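Local coordinates for protein MHC class I antigen (Ctenopharyngodon idella, PDB 5H5Z) that probably presents short peptides on the cell surface to T cells, as class I MHC heavy chains do in complex with beta-2-microglobulin, at residues V183-K188 with S192-H197. Numbering follows the deposited sequence.
Sequences VSLLQK and SPVTCH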
loop_
_atom_site.group_PDB
_atom_site.type_symbol
_atom_site.label_atom_id
_atom_site.label_comp_id
_atom_site.label_asym_id
_atom_site.label_seq_id
_atom_site.Cartn_x
_atom_site.Cartn_y
_atom_site.Cartn_z
ATOM N N VAL A 183 -5.509 -21.870 2.605
ATOM C CA VAL A 183 -5.119 -22.304 1.264
ATOM C C VAL A 183 -6.214 -23.130 0.602
ATOM O O VAL A 183 -6.773 -24.041 1.223
ATOM C CB VAL A 183 -3.803 -23.122 1.294
ATOM C CG1 VAL A 183 -3.386 -23.551 -0.109
ATOM C CG2 VAL A 183 -2.682 -22.331 1.963
ATOM N N SER A 184 -6.523 -22.799 -0.652
ATOM C CA SER A 184 -7.456 -23.589 -1.461
ATOM C C SER A 184 -6.896 -23.850 -2.861
ATOM O O SER A 184 -6.067 -23.083 -3.360
ATOM C CB SER A 184 -8.815 -22.889 -1.567
ATOM O OG SER A 184 -9.451 -22.796 -0.303
ATOM N N LEU A 185 -7.343 -24.943 -3.480
ATOM C CA LEU A 185 -7.057 -25.217 -4.885
ATOM C C LEU A 185 -8.332 -24.980 -5.668
ATOM O O LEU A 185 -9.372 -25.578 -5.368
ATOM C CB LEU A 185 -6.590 -26.660 -5.099
ATOM C CG LEU A 185 -5.105 -27.019 -5.066
ATOM C CD1 LEU A 185 -4.929 -28.436 -5.586
ATOM C CD2 LEU A 185 -4.244 -26.058 -5.872
ATOM N N LEU A 186 -8.234 -24.117 -6.677
ATOM C CA LEU A 186 -9.400 -23.654 -7.418
ATOM C C LEU A 186 -9.314 -24.066 -8.868
ATOM O O LEU A 186 -8.233 -24.082 -9.457
ATOM C CB LEU A 186 -9.507 -22.126 -7.341
ATOM C CG LEU A 186 -9.340 -21.426 -5.984
ATOM C CD1 LEU A 186 -9.477 -19.917 -6.125
ATOM C CD2 LEU A 186 -10.305 -21.965 -4.941
ATOM N N GLN A 187 -10.459 -24.399 -9.443
ATOM C CA GLN A 187 -10.528 -24.718 -10.861
ATOM C C GLN A 187 -11.910 -24.385 -11.393
ATOM O O GLN A 187 -12.916 -24.742 -10.785
ATOM C CB GLN A 187 -10.218 -26.196 -11.083
ATOM C CG GLN A 187 -9.859 -26.537 -12.517
ATOM C CD GLN A 187 -9.552 -28.008 -12.711
ATOM O OE1 GLN A 187 -10.098 -28.859 -12.019
ATOM N NE2 GLN A 187 -8.685 -28.314 -13.670
ATOM N N LYS A 188 -11.952 -23.695 -12.528
ATOM C CA LYS A 188 -13.217 -23.279 -13.123
ATOM C C LYS A 188 -13.876 -24.407 -13.912
ATOM O O LYS A 188 -15.098 -24.530 -13.932
ATOM C CB LYS A 188 -13.006 -22.058 -14.014
ATOM C CG LYS A 188 -12.517 -20.832 -13.257
ATOM C CD LYS A 188 -12.602 -19.569 -14.100
ATOM C CE LYS A 188 -14.042 -19.194 -14.418
ATOM N NZ LYS A 188 -14.667 -18.376 -13.342
ATOM N N SER A 192 -9.554 -26.817 -17.313
ATOM C CA SER A 192 -8.953 -25.494 -17.162
ATOM C C SER A 192 -7.743 -25.498 -16.225
ATOM O O SER A 192 -7.480 -26.507 -15.563
ATOM C CB SER A 192 -10.009 -24.504 -16.668
ATOM O OG SER A 192 -10.930 -24.212 -17.700
ATOM N N PRO A 193 -6.995 -24.372 -16.164
ATOM C CA PRO A 193 -5.873 -24.302 -15.224
ATOM C C PRO A 193 -6.318 -24.431 -13.765
ATOM O O PRO A 193 -7.495 -24.233 -13.446
ATOM C CB PRO A 193 -5.286 -22.907 -15.471
ATOM C CG PRO A 193 -5.727 -22.529 -16.845
ATOM C CD PRO A 193 -7.071 -23.170 -17.024
ATOM N N VAL A 194 -5.374 -24.774 -12.896
ATOM C CA VAL A 194 -5.650 -24.920 -11.470
ATOM C C VAL A 194 -4.917 -23.809 -10.731
ATOM O O VAL A 194 -3.730 -23.576 -10.975
ATOM C CB VAL A 194 -5.217 -26.303 -10.943
ATOM C CG1 VAL A 194 -5.496 -26.421 -9.451
ATOM C CG2 VAL A 194 -5.925 -27.419 -11.714
ATOM N N THR A 195 -5.638 -23.120 -9.848
ATOM C CA THR A 195 -5.095 -22.000 -9.082
ATOM C C THR A 195 -4.930 -22.373 -7.608
ATOM O O THR A 195 -5.879 -22.804 -6.949
ATOM C CB THR A 195 -5.990 -20.745 -9.198
ATOM O OG1 THR A 195 -6.030 -20.313 -10.561
ATOM C CG2 THR A 195 -5.447 -19.596 -8.345
ATOM N N CYS A 196 -3.714 -22.207 -7.105
ATOM C CA CYS A 196 -3.448 -22.357 -5.673
ATOM C C CYS A 196 -3.516 -20.981 -5.018
ATOM O O CYS A 196 -2.661 -20.129 -5.262
ATOM C CB CYS A 196 -2.074 -22.982 -5.467
ATOM S SG CYS A 196 -1.617 -23.332 -3.756
ATOM N N HIS A 197 -4.542 -20.782 -4.194
ATOM C CA HIS A 197 -4.860 -19.485 -3.615
ATOM C C HIS A 197 -4.578 -19.499 -2.117
ATOM O O HIS A 197 -5.103 -20.349 -1.397
ATOM C CB HIS A 197 -6.336 -19.155 -3.876
ATOM C CG HIS A 197 -6.781 -17.845 -3.302
ATOM N ND1 HIS A 197 -6.490 -16.633 -3.893
ATOM C CD2 HIS A 197 -7.514 -17.558 -2.200
ATOM C CE1 HIS A 197 -7.008 -15.656 -3.167
ATOM N NE2 HIS A 197 -7.637 -16.192 -2.137
HETATM O O HOH W 1 -9.582 -22.632 -13.803
#
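The carboxamide of Gln187 lies over the methyl CG2 of Val194, with NE2 3.5 Å from that carbon, and spends one N-H on the backbone of Ser192. This NE2 to Ser192 O bond is 2.9 Å long and nearly straight (167° at the hydrogen); the acceptor sits in the amide plane, whereas the donor is tilted 31° off the carbonyl plane. With CG anti to the backbone N (chi1 -163°) and the chain extended beyond it, the Gln187 side chain spans the mouth of the turn. The other flat group, the imidazole of His197, meets Leu186 CD1 obliquely; that methyl packs on His197 CB at 3.9 Å.

Between these two ends runs an antiparallel ladder. Ser184 and His197 exchange two backbone hydrogen bonds, as do Leu186 and Thr195, where Leu186 N to Thr195 O measures just 2.7 Å. One step past Gln187 and Val194, Lys188 N and Pro193 O are too far apart to bond directly; a water accepts from the first and donates to the second. On the face of Leu185, CD2 touches both Val194 CG1 and Cys196 CB at 3.8 Å, while Val183 CG1 reaches Cys196 SG.

This is the first hairpin of the immunoglobulin C1-set (alpha 3) domain. One face meets beta-2-microglobulin, whose Pro15 rests on Ser184 and Leu186 and whose His13 packs on His197, while Lys188 NZ forms salt bridges to its Glu95 and C-terminal Met98 carboxylate. The other side of 182-187 is hydrogen-bonded through Leu185 and Gln187 to Ile271 near the C-terminus; strand 194-201 pairs on its other side with antiparallel strand 234-240. The Leu185 face turns inward: Cys196 forms the disulfide to Cys254, and Leu185, Val194 and Cys196 pack on Trp210 of strand 207-212 in the opposing sheet.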